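Local coordinates for protein glutathione S-transferase omega-like 2 (Saccharomyces cerevisiae, PDB 5LKB) that acts as a glutathione-dependent thiol transferase and reductase, reducing dehydroascorbate and dimethylarsinic acid, and reacts with glutathionyl-(hydro)quinones, at residues W39-L44 / V158-D163; D217-G222 / E244-V249; F276-D281 / H320-N325; V302-C307 / T351-L356. All blocks are in the same frame, centred on the assembly; numbering follows the deposited sequence.

Interaction 1 lies in the thioredoxin-like sheet domain of this glutathione transferase, interactions 2 to 4 in its all-helical domain. Interaction 1 pairs the central strands 38-42 and 160-163, its centre about 26 to 27 Å from the centres of the others. Interactions 2, 3 and 4 lie around helix 285-304: it backs interaction 2, follows the loop of interaction 3 and supplies one side of interaction 4. Interactions 2 and 3 are near neighbours, with centres about 16 Å apart. Along the chain interaction 1 closes first, then interaction 2, whereas the segments of interactions 3 and 4 alternate. Interaction 1 holds part of the glutathione site, while interaction 4 lies beside the subunit interface.

Interaction 1 of 4, residues W39-L44 / V158-D163; sequences WLYVSL and VPVLWD
The edge of the Y41 ring turns toward the face of W162, an offset edge-to-face pair whose planes stand at 81°, with the centroids of the Y41 ring and the five-membered ring of W162 5.7 Å apart. W162 CB lies in the plane of the phenol, 3.7 Å from Y41 CE2, while W39 CD1 sits over one face, toward the rim. With CG anti to its carbonyl carbon (chi1 -66°), the Y41 ring is carried toward W162, and V160 lies on the same side of the sheet. Beneath the rings the strands run antiparallel: W39 pairs with W162 and Y41 with V160 through reciprocal backbone bonds, including Y41 N to V160 O at 2.9 Å. This is the central pairing of the thioredoxin-like sheet of glutathione transferases, and the peptide bond before P159 is cis, as that fold has it. V158, just ahead, is a glutathione-binding residue; its CG2 packs 4.0 Å from S43 CB, close to the nucleophile C46. A leucine in place of Y41 would probably leave the W162 face without its aromatic partner and E133 without the phenol hydroxyl it bonds. On the opposite side of the sheet, L161 CD1 comes within 3.6 Å of W39 O, and L40 packs on helix 47-58.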
# COMPACT_ATOMS: atom_id res chain seq x y z
N TRP A 39 7.77 -35.53 10.53
CA TRP A 39 7.61 -34.24 11.16
C TRP A 39 7.51 -33.19 10.05
O TRP A 39 8.07 -33.35 8.97
CB TRP A 39 8.82 -33.88 12.03
CG TRP A 39 8.43 -33.08 13.25
CD1 TRP A 39 8.60 -31.75 13.45
CD2 TRP A 39 7.82 -33.60 14.41
NE1 TRP A 39 8.10 -31.40 14.70
CE2 TRP A 39 7.63 -32.54 15.30
CE3 TRP A 39 7.42 -34.87 14.79
CZ2 TRP A 39 7.07 -32.73 16.56
CZ3 TRP A 39 6.86 -35.05 15.99
CH2 TRP A 39 6.68 -33.98 16.88
N LEU A 40 6.76 -32.15 10.33
CA LEU A 40 6.52 -31.07 9.39
C LEU A 40 7.04 -29.80 10.03
O LEU A 40 6.46 -29.32 11.02
CB LEU A 40 5.02 -31.00 9.06
CG LEU A 40 4.66 -29.93 8.02
CD1 LEU A 40 5.34 -30.33 6.65
CD2 LEU A 40 3.18 -29.84 7.87
N TYR A 41 8.12 -29.22 9.46
CA TYR A 41 8.69 -27.96 9.94
C TYR A 41 8.24 -26.85 9.00
O TYR A 41 8.40 -26.96 7.79
CB TYR A 41 10.23 -28.01 9.91
CG TYR A 41 10.85 -29.02 10.90
CD1 TYR A 41 11.07 -28.65 12.23
CD2 TYR A 41 11.20 -30.30 10.51
CE1 TYR A 41 11.62 -29.53 13.13
CE2 TYR A 41 11.75 -31.18 11.41
CZ TYR A 41 12.01 -30.78 12.70
OH TYR A 41 12.56 -31.69 13.59
N VAL A 42 7.67 -25.78 9.57
CA VAL A 42 7.04 -24.73 8.78
C VAL A 42 7.41 -23.38 9.34
O VAL A 42 7.92 -23.25 10.46
CB VAL A 42 5.50 -24.82 8.78
CG1 VAL A 42 5.03 -26.18 8.31
CG2 VAL A 42 4.96 -24.60 10.17
N SER A 43 7.15 -22.34 8.53
CA SER A 43 6.86 -21.00 9.03
C SER A 43 5.39 -20.72 8.82
O SER A 43 4.85 -21.02 7.77
CB SER A 43 7.68 -19.92 8.34
OG SER A 43 7.23 -18.61 8.70
N LEU A 44 4.73 -20.10 9.82
CA LEU A 44 3.36 -19.62 9.61
C LEU A 44 3.28 -18.40 8.69
O LEU A 44 2.20 -18.15 8.15
CB LEU A 44 2.77 -19.24 10.96
CG LEU A 44 2.41 -20.35 11.92
CD1 LEU A 44 2.18 -19.88 13.33
CD2 LEU A 44 1.17 -21.03 11.37
N VAL A 158 11.42 -23.43 3.85
CA VAL A 158 10.27 -24.15 4.43
C VAL A 158 9.23 -24.36 3.34
O VAL A 158 9.20 -23.61 2.38
CB VAL A 158 9.65 -23.43 5.67
CG1 VAL A 158 10.64 -23.43 6.80
CG2 VAL A 158 9.26 -21.98 5.31
N PRO A 159 8.37 -25.35 3.47
CA PRO A 159 8.22 -26.39 4.50
C PRO A 159 9.24 -27.53 4.31
O PRO A 159 9.73 -27.77 3.19
CB PRO A 159 6.83 -26.93 4.22
CG PRO A 159 6.68 -26.81 2.82
CD PRO A 159 7.35 -25.55 2.43
N VAL A 160 9.47 -28.27 5.39
CA VAL A 160 10.29 -29.48 5.35
C VAL A 160 9.49 -30.63 5.92
O VAL A 160 9.00 -30.54 7.06
CB VAL A 160 11.59 -29.26 6.12
CG1 VAL A 160 12.34 -30.60 6.27
CG2 VAL A 160 12.50 -28.24 5.42
N LEU A 161 9.36 -31.71 5.15
CA LEU A 161 8.78 -32.97 5.63
C LEU A 161 9.95 -33.93 5.94
O LEU A 161 10.74 -34.26 5.05
CB LEU A 161 7.82 -33.55 4.61
CG LEU A 161 7.21 -34.90 4.97
CD1 LEU A 161 6.30 -34.76 6.20
CD2 LEU A 161 6.45 -35.46 3.80
N TRP A 162 10.12 -34.23 7.21
CA TRP A 162 11.32 -34.83 7.82
C TRP A 162 11.02 -36.24 8.29
O TRP A 162 9.95 -36.50 8.85
CB TRP A 162 11.69 -34.04 9.06
CG TRP A 162 12.96 -34.52 9.82
CD1 TRP A 162 12.99 -35.20 11.02
CD2 TRP A 162 14.32 -34.30 9.46
NE1 TRP A 162 14.28 -35.35 11.42
CE2 TRP A 162 15.13 -34.88 10.47
CE3 TRP A 162 14.95 -33.70 8.38
CZ2 TRP A 162 16.54 -34.81 10.44
CZ3 TRP A 162 16.36 -33.65 8.34
CH2 TRP A 162 17.12 -34.24 9.36
N ASP A 163 12.00 -37.15 8.08
CA ASP A 163 11.91 -38.53 8.57
C ASP A 163 12.81 -38.68 9.78
O ASP A 163 14.03 -38.56 9.66
CB ASP A 163 12.36 -39.52 7.49
CG ASP A 163 12.36 -40.94 8.02
OD1 ASP A 163 11.55 -41.19 8.92
OD2 ASP A 163 13.16 -41.75 7.49

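Interaction 2 of 4, residues D217-G222 / E244-V249; sequences DSINNG and EHLDKV
S218 and I219 pack against H245, L246 and V249 in a helix-to-helix contact inside the C-terminal domain, where the C-terminal part of helix 205-220 meets the long helix 232-264. One part is a CH-pi contact: S218 CB lies over one face of the H245 imidazole, 3.5 Å from the ring centroid and 26° off the normal. In H245, chi1 of -71° carries the ring toward S218, and chi2 of 84° turns its face to it. Both residues have polar atoms engaged within their own helices, S218 OG with W214 O and H245 ND1 with N241 O; the ND1 bond should limit rotation of the imidazole. The apolar part rests on one methyl. I219 CD1 extends across and reaches both V249 CG2, at 3.9 Å, and L246 CD2, at 4.1 Å. The same methyl touches H245 O at 3.8 Å, a carbonyl already bonded by V249 N one turn on. A wider pi-type turn at 217-220 shapes this part of the first helix. Beyond the pair, helix 285-304 closes the layer: L290 meets both I219 and V249, T293 touches I219 and F297 packs on L246, while W214 of helix 205-220 also lies against V249.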
# COMPACT_ATOMS: atom_id res chain seq x y z
N ASP A 217 2.18 -19.61 -11.58
CA ASP A 217 3.10 -18.70 -12.21
C ASP A 217 2.68 -17.26 -12.01
O ASP A 217 3.54 -16.38 -11.91
CB ASP A 217 3.21 -18.97 -13.70
CG ASP A 217 4.10 -20.19 -14.01
OD1 ASP A 217 5.20 -20.35 -13.42
OD2 ASP A 217 3.64 -21.01 -14.84
N SER A 218 1.38 -17.01 -12.05
CA SER A 218 0.84 -15.66 -12.13
C SER A 218 0.38 -15.08 -10.79
O SER A 218 0.23 -13.87 -10.71
CB SER A 218 -0.32 -15.55 -13.12
OG SER A 218 -1.53 -16.24 -12.65
N ILE A 219 0.14 -15.89 -9.76
CA ILE A 219 -0.44 -15.42 -8.50
C ILE A 219 0.44 -15.88 -7.35
O ILE A 219 1.02 -15.07 -6.63
CB ILE A 219 -1.91 -15.86 -8.37
CG1 ILE A 219 -2.75 -15.20 -9.49
CG2 ILE A 219 -2.47 -15.55 -7.00
CD1 ILE A 219 -4.12 -15.66 -9.72
N ASN A 220 0.53 -17.20 -7.15
CA ASN A 220 1.33 -17.71 -6.03
C ASN A 220 2.75 -17.20 -6.08
O ASN A 220 3.27 -16.61 -5.11
CB ASN A 220 1.35 -19.25 -5.97
CG ASN A 220 0.01 -19.88 -5.75
OD1 ASN A 220 -0.89 -19.37 -5.04
ND2 ASN A 220 -0.11 -21.07 -6.28
N ASN A 221 3.46 -17.47 -7.21
CA ASN A 221 4.78 -16.92 -7.46
C ASN A 221 4.71 -15.55 -8.12
O ASN A 221 5.69 -14.81 -8.05
CB ASN A 221 5.62 -17.89 -8.33
CG ASN A 221 7.08 -17.66 -8.16
OD1 ASN A 221 7.62 -17.44 -7.06
ND2 ASN A 221 7.80 -17.72 -9.28
N GLY A 222 3.57 -15.21 -8.73
CA GLY A 222 3.48 -13.91 -9.39
C GLY A 222 3.69 -12.75 -8.43
O GLY A 222 4.39 -11.79 -8.75
N GLU A 244 -4.00 -9.46 -14.12
CA GLU A 244 -4.66 -10.09 -15.26
C GLU A 244 -5.18 -11.47 -14.87
O GLU A 244 -6.30 -11.85 -15.24
CB GLU A 244 -3.70 -10.18 -16.43
CG GLU A 244 -4.19 -10.97 -17.63
CD GLU A 244 -3.09 -11.12 -18.67
OE1 GLU A 244 -2.12 -10.33 -18.64
OE2 GLU A 244 -3.16 -12.06 -19.48
N HIS A 245 -4.42 -12.17 -14.05
CA HIS A 245 -4.81 -13.50 -13.62
C HIS A 245 -5.76 -13.50 -12.45
O HIS A 245 -6.59 -14.42 -12.34
CB HIS A 245 -3.60 -14.38 -13.45
CG HIS A 245 -3.00 -14.72 -14.76
ND1 HIS A 245 -2.11 -13.88 -15.39
CD2 HIS A 245 -3.21 -15.78 -15.60
CE1 HIS A 245 -1.76 -14.42 -16.55
NE2 HIS A 245 -2.40 -15.58 -16.69
N LEU A 246 -5.70 -12.50 -11.58
CA LEU A 246 -6.79 -12.38 -10.61
C LEU A 246 -8.12 -12.12 -11.31
O LEU A 246 -9.17 -12.60 -10.88
CB LEU A 246 -6.50 -11.26 -9.60
CG LEU A 246 -5.37 -11.43 -8.58
CD1 LEU A 246 -5.10 -10.14 -7.82
CD2 LEU A 246 -5.67 -12.55 -7.62
N ASP A 247 -8.09 -11.33 -12.39
CA ASP A 247 -9.29 -11.14 -13.19
C ASP A 247 -9.83 -12.47 -13.70
O ASP A 247 -11.04 -12.68 -13.68
CB ASP A 247 -9.00 -10.21 -14.36
CG ASP A 247 -8.74 -8.78 -13.91
OD1 ASP A 247 -9.10 -8.42 -12.77
OD2 ASP A 247 -8.24 -8.03 -14.78
N LYS A 248 -8.93 -13.37 -14.09
CA LYS A 248 -9.34 -14.71 -14.57
C LYS A 248 -10.02 -15.51 -13.47
O LYS A 248 -11.09 -16.11 -13.69
CB LYS A 248 -8.14 -15.46 -15.16
CG LYS A 248 -7.68 -14.84 -16.46
CD LYS A 248 -6.57 -15.63 -17.14
CE LYS A 248 -5.90 -14.80 -18.22
NZ LYS A 248 -4.95 -15.73 -18.97
N VAL A 249 -9.43 -15.50 -12.26
CA VAL A 249 -10.03 -16.20 -11.12
C VAL A 249 -11.38 -15.61 -10.78
O VAL A 249 -12.34 -16.34 -10.50
CB VAL A 249 -9.08 -16.16 -9.91
CG1 VAL A 249 -9.76 -16.79 -8.65
CG2 VAL A 249 -7.80 -16.81 -10.22

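Interaction 3 of 4, residues F276-D281 / H320-N325; sequences FFTVGD and HLWVRN
L321 opens the contact by setting CD2 3.7 Å from F276 CE2, within the all-helical C-terminal domain of the glutathione transferase fold, where helix 317-329 packs on the loop that leads into helix 285-304. The phenyl group reaches the helix because F276 has CG anti to its backbone N (chi1 -175°), and its CE2 corner fits beside two successive residues: L321 and then W322, whose CB is also 3.7 Å away. L253, Y257 and L260 of helix 232-264 touch the F276 side chain as well, so that the phenylalanine is wedged between helices.

W322 carries most of the rest. Its side chain crosses that of F276 at about a right angle, with CD1 pointing its edge at F276 O, 3.5 Å off, and F277 CA also near the ring plane. T278 CG2 comes over one side of the indole, toward the rim, 3.9 Å from W322 NE1. That N-H is bonded to D287 OD1, which also receives T278 OG1, so one carboxylate oxygen of helix 285-304 draws loop and indole together.

R324 turns back on its own helix: NE lies over the H320 ring centre and donates to H320 O from above the carbonyl plane, opposite the backbone N of R324. N325 finally returns to the loop through a water that accepts from N325 ND2 at 2.9 Å and donates to F276 O at 2.8 Å and to W322 O at 3.2 Å.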
# COMPACT_ATOMS: atom_id res chain seq x y z
N PHE A 276 -19.24 -23.28 -3.34
CA PHE A 276 -18.60 -22.11 -3.99
C PHE A 276 -17.08 -22.26 -3.92
O PHE A 276 -16.44 -21.79 -2.99
CB PHE A 276 -19.10 -20.83 -3.34
CG PHE A 276 -18.60 -19.58 -4.00
CD1 PHE A 276 -18.71 -19.38 -5.38
CD2 PHE A 276 -18.05 -18.57 -3.23
CE1 PHE A 276 -18.23 -18.20 -5.98
CE2 PHE A 276 -17.61 -17.40 -3.81
CZ PHE A 276 -17.70 -17.19 -5.18
N PHE A 277 -16.49 -22.95 -4.92
CA PHE A 277 -15.07 -23.30 -4.96
C PHE A 277 -14.52 -23.09 -6.36
O PHE A 277 -15.25 -22.93 -7.34
CB PHE A 277 -14.83 -24.77 -4.51
CG PHE A 277 -15.38 -25.07 -3.15
CD1 PHE A 277 -14.68 -24.68 -2.02
CD2 PHE A 277 -16.60 -25.71 -2.99
CE1 PHE A 277 -15.16 -24.94 -0.77
CE2 PHE A 277 -17.08 -25.96 -1.74
CZ PHE A 277 -16.35 -25.56 -0.61
N THR A 278 -13.19 -23.03 -6.44
CA THR A 278 -12.53 -22.69 -7.71
C THR A 278 -12.72 -23.76 -8.77
O THR A 278 -12.92 -23.45 -9.95
CB THR A 278 -11.03 -22.41 -7.53
OG1 THR A 278 -10.38 -23.47 -6.82
CG2 THR A 278 -10.82 -21.04 -6.79
N VAL A 279 -12.63 -25.04 -8.37
CA VAL A 279 -12.69 -26.17 -9.30
C VAL A 279 -13.80 -27.10 -8.84
O VAL A 279 -13.82 -27.55 -7.68
CB VAL A 279 -11.34 -26.89 -9.40
CG1 VAL A 279 -11.44 -28.11 -10.31
CG2 VAL A 279 -10.34 -25.97 -9.93
N GLY A 280 -14.76 -27.35 -9.73
CA GLY A 280 -15.91 -28.14 -9.41
C GLY A 280 -16.77 -27.51 -8.33
O GLY A 280 -16.82 -26.29 -8.16
N ASP A 281 -17.41 -28.38 -7.56
CA ASP A 281 -18.39 -27.95 -6.57
C ASP A 281 -18.03 -28.40 -5.15
O ASP A 281 -18.89 -28.43 -4.28
CB ASP A 281 -19.78 -28.45 -6.98
CG ASP A 281 -19.85 -29.95 -7.07
OD1 ASP A 281 -18.80 -30.62 -7.03
OD2 ASP A 281 -20.98 -30.48 -7.17
N HIS A 320 -13.19 -12.20 -2.86
CA HIS A 320 -13.34 -11.79 -1.48
C HIS A 320 -14.38 -12.65 -0.73
O HIS A 320 -14.20 -12.98 0.45
CB HIS A 320 -13.69 -10.29 -1.44
CG HIS A 320 -13.65 -9.68 -0.06
ND1 HIS A 320 -14.53 -8.71 0.32
CD2 HIS A 320 -12.82 -9.87 1.00
CE1 HIS A 320 -14.26 -8.31 1.54
NE2 HIS A 320 -13.23 -9.00 1.99
N LEU A 321 -15.50 -12.97 -1.39
CA LEU A 321 -16.49 -13.84 -0.76
C LEU A 321 -15.93 -15.25 -0.55
O LEU A 321 -16.04 -15.80 0.56
CB LEU A 321 -17.70 -13.86 -1.66
CG LEU A 321 -18.81 -14.81 -1.20
CD1 LEU A 321 -19.39 -14.38 0.07
CD2 LEU A 321 -19.87 -14.84 -2.32
N TRP A 322 -15.23 -15.77 -1.56
CA TRP A 322 -14.65 -17.09 -1.49
C TRP A 322 -13.61 -17.21 -0.37
O TRP A 322 -13.58 -18.20 0.37
CB TRP A 322 -14.08 -17.41 -2.88
CG TRP A 322 -13.13 -18.57 -2.95
CD1 TRP A 322 -13.45 -19.89 -3.19
CD2 TRP A 322 -11.72 -18.54 -2.80
NE1 TRP A 322 -12.32 -20.63 -3.18
CE2 TRP A 322 -11.24 -19.84 -2.94
CE3 TRP A 322 -10.80 -17.51 -2.53
CZ2 TRP A 322 -9.88 -20.15 -2.85
CZ3 TRP A 322 -9.48 -17.79 -2.44
CH2 TRP A 322 -9.02 -19.11 -2.58
N VAL A 323 -12.73 -16.20 -0.20
CA VAL A 323 -11.66 -16.36 0.77
C VAL A 323 -12.21 -16.17 2.18
O VAL A 323 -11.72 -16.81 3.12
CB VAL A 323 -10.48 -15.40 0.44
CG1 VAL A 323 -10.77 -13.94 0.86
CG2 VAL A 323 -9.24 -15.82 1.17
N ARG A 324 -13.20 -15.29 2.34
CA ARG A 324 -13.84 -15.12 3.64
C ARG A 324 -14.61 -16.37 4.03
O ARG A 324 -14.58 -16.76 5.20
CB ARG A 324 -14.77 -13.90 3.65
CG ARG A 324 -13.97 -12.62 3.71
CD ARG A 324 -14.90 -11.43 3.71
NE ARG A 324 -15.68 -11.32 2.48
CZ ARG A 324 -16.77 -10.57 2.37
NH1 ARG A 324 -17.21 -9.90 3.41
NH2 ARG A 324 -17.42 -10.51 1.21
N ASN A 325 -15.26 -17.03 3.06
CA ASN A 325 -15.95 -18.28 3.38
C ASN A 325 -14.96 -19.32 3.90
O ASN A 325 -15.21 -20.00 4.91
CB ASN A 325 -16.69 -18.83 2.15
CG ASN A 325 -17.43 -20.15 2.45
OD1 ASN A 325 -18.15 -20.23 3.43
ND2 ASN A 325 -17.24 -21.12 1.61
O HOH W 1 -15.60 -20.48 -0.66

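Interaction 4 of 4, residues V302-C307 / T351-L356; sequences VQHFKC and TRINPL
With H304 holding CG anti to its backbone N (chi1 -179°) and I353 placing CG2 anti to its own, the isoleucine methyl comes over one face of the imidazole, a CH-pi contact with CG2 3.9 Å from the H304 centroid and 28° off the normal. The other branch of I353 sends CD1 to the edge of the F305 ring, 3.9 Å from F305 CE1. One isoleucine therefore meets two rings at the end of helix 285-304, beside the dimer interface, where Q303 O bonds Q303 NE2 of the second subunit and N354 packs on K306 of that subunit. Around the isoleucine, water joins the two segments. One molecule, in the plane of the H304 ring, bonds H304 ND1 at 2.8 Å, donates to Q303 OE1 at 2.7 Å and accepts from N354 ND2 at 2.9 Å; ND2 also bonds I358 O. A second accepts from K306 NZ at 2.8 Å and donates to I353 O at 2.7 Å. An alanine in place of H304 would probably leave that first water short of a partner, I353 CG2 without its ring and H350 without its hydrogen-bond partner. Lacking direct hydrogen bonds, the two segments rely on methyl-to-ring packing and water bridges, probably a less rigid link than direct bonding would give.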
# COMPACT_ATOMS: atom_id res chain seq x y z
N VAL A 302 -0.21 -6.16 -1.16
CA VAL A 302 -0.58 -4.84 -1.69
C VAL A 302 0.50 -3.78 -1.36
O VAL A 302 1.09 -3.18 -2.27
CB VAL A 302 -1.96 -4.41 -1.18
CG1 VAL A 302 -2.24 -2.94 -1.52
CG2 VAL A 302 -3.03 -5.24 -1.82
N GLN A 303 0.80 -3.57 -0.08
CA GLN A 303 1.77 -2.55 0.30
C GLN A 303 3.20 -2.98 0.06
O GLN A 303 4.03 -2.18 -0.41
CB GLN A 303 1.58 -2.16 1.76
CG GLN A 303 2.34 -0.98 2.27
CD GLN A 303 3.80 -1.21 2.52
OE1 GLN A 303 4.22 -2.29 2.93
NE2 GLN A 303 4.61 -0.19 2.28
N HIS A 304 3.52 -4.18 0.47
CA HIS A 304 4.89 -4.60 0.62
C HIS A 304 5.45 -5.08 -0.70
O HIS A 304 6.64 -4.80 -1.02
CB HIS A 304 4.96 -5.74 1.64
CG HIS A 304 6.34 -6.24 1.90
ND1 HIS A 304 7.29 -5.55 2.63
CD2 HIS A 304 6.89 -7.44 1.56
CE1 HIS A 304 8.40 -6.29 2.67
NE2 HIS A 304 8.18 -7.42 2.02
N PHE A 305 4.68 -5.85 -1.46
CA PHE A 305 5.10 -6.28 -2.79
C PHE A 305 4.54 -5.38 -3.90
O PHE A 305 4.72 -5.66 -5.09
CB PHE A 305 4.70 -7.75 -3.06
CG PHE A 305 5.59 -8.80 -2.39
CD1 PHE A 305 6.80 -8.46 -1.72
CD2 PHE A 305 5.27 -10.15 -2.48
CE1 PHE A 305 7.67 -9.44 -1.16
CE2 PHE A 305 6.13 -11.12 -1.96
CZ PHE A 305 7.32 -10.76 -1.26
N LYS A 306 3.90 -4.27 -3.56
CA LYS A 306 3.45 -3.28 -4.52
C LYS A 306 2.46 -3.84 -5.51
O LYS A 306 2.30 -3.32 -6.63
CB LYS A 306 4.62 -2.53 -5.21
CG LYS A 306 5.66 -1.99 -4.25
CD LYS A 306 6.81 -1.33 -5.03
CE LYS A 306 7.81 -0.69 -4.04
NZ LYS A 306 8.46 -1.53 -2.92
N CYS A 307 1.65 -4.82 -5.05
CA CYS A 307 0.64 -5.43 -5.89
C CYS A 307 -0.65 -4.70 -5.62
O CYS A 307 -1.56 -5.17 -4.95
CB CYS A 307 0.51 -6.87 -5.46
SG CYS A 307 1.89 -7.95 -6.08
N THR A 351 14.86 -6.31 3.77
CA THR A 351 15.51 -5.01 3.94
C THR A 351 15.60 -4.20 2.67
O THR A 351 15.67 -2.97 2.75
CB THR A 351 16.95 -5.25 4.44
OG1 THR A 351 16.93 -6.22 5.50
CG2 THR A 351 17.55 -3.96 4.94
N ARG A 352 15.64 -4.84 1.50
CA ARG A 352 15.72 -4.10 0.25
C ARG A 352 14.38 -3.59 -0.22
O ARG A 352 14.31 -2.82 -1.19
CB ARG A 352 16.38 -4.93 -0.84
CG ARG A 352 17.82 -5.33 -0.48
CD ARG A 352 18.64 -5.60 -1.76
NE ARG A 352 18.19 -6.83 -2.38
CZ ARG A 352 18.47 -8.05 -1.91
NH1 ARG A 352 19.21 -8.18 -0.82
NH2 ARG A 352 18.02 -9.15 -2.53
N ILE A 353 13.31 -3.94 0.49
CA ILE A 353 11.98 -3.39 0.27
C ILE A 353 11.62 -2.40 1.37
O ILE A 353 11.10 -1.31 1.09
CB ILE A 353 10.95 -4.53 0.19
CG1 ILE A 353 11.15 -5.39 -1.06
CG2 ILE A 353 9.52 -3.95 0.18
CD1 ILE A 353 10.37 -6.68 -1.00
N ASN A 354 11.84 -2.76 2.61
CA ASN A 354 11.40 -1.99 3.77
C ASN A 354 12.65 -1.80 4.61
O ASN A 354 12.91 -2.61 5.51
CB ASN A 354 10.28 -2.73 4.51
CG ASN A 354 9.65 -1.95 5.65
OD1 ASN A 354 10.33 -1.21 6.40
ND2 ASN A 354 8.33 -2.07 5.79
N PRO A 355 13.44 -0.75 4.34
CA PRO A 355 14.79 -0.70 4.94
C PRO A 355 14.79 -0.51 6.43
O PRO A 355 15.70 -1.02 7.11
CB PRO A 355 15.48 0.47 4.24
CG PRO A 355 14.67 0.84 3.11
CD PRO A 355 13.24 0.27 3.31
N LEU A 356 13.80 0.16 6.98
CA LEU A 356 13.75 0.39 8.41
C LEU A 356 12.95 -0.66 9.16
O LEU A 356 12.86 -0.62 10.39
CB LEU A 356 13.18 1.76 8.69
CG LEU A 356 13.86 2.90 7.96
CD1 LEU A 356 13.37 4.23 8.52
CD2 LEU A 356 15.39 2.77 8.04
O HOH W 2 6.76 -3.03 3.60
O HOH W 3 9.94 -0.08 -1.07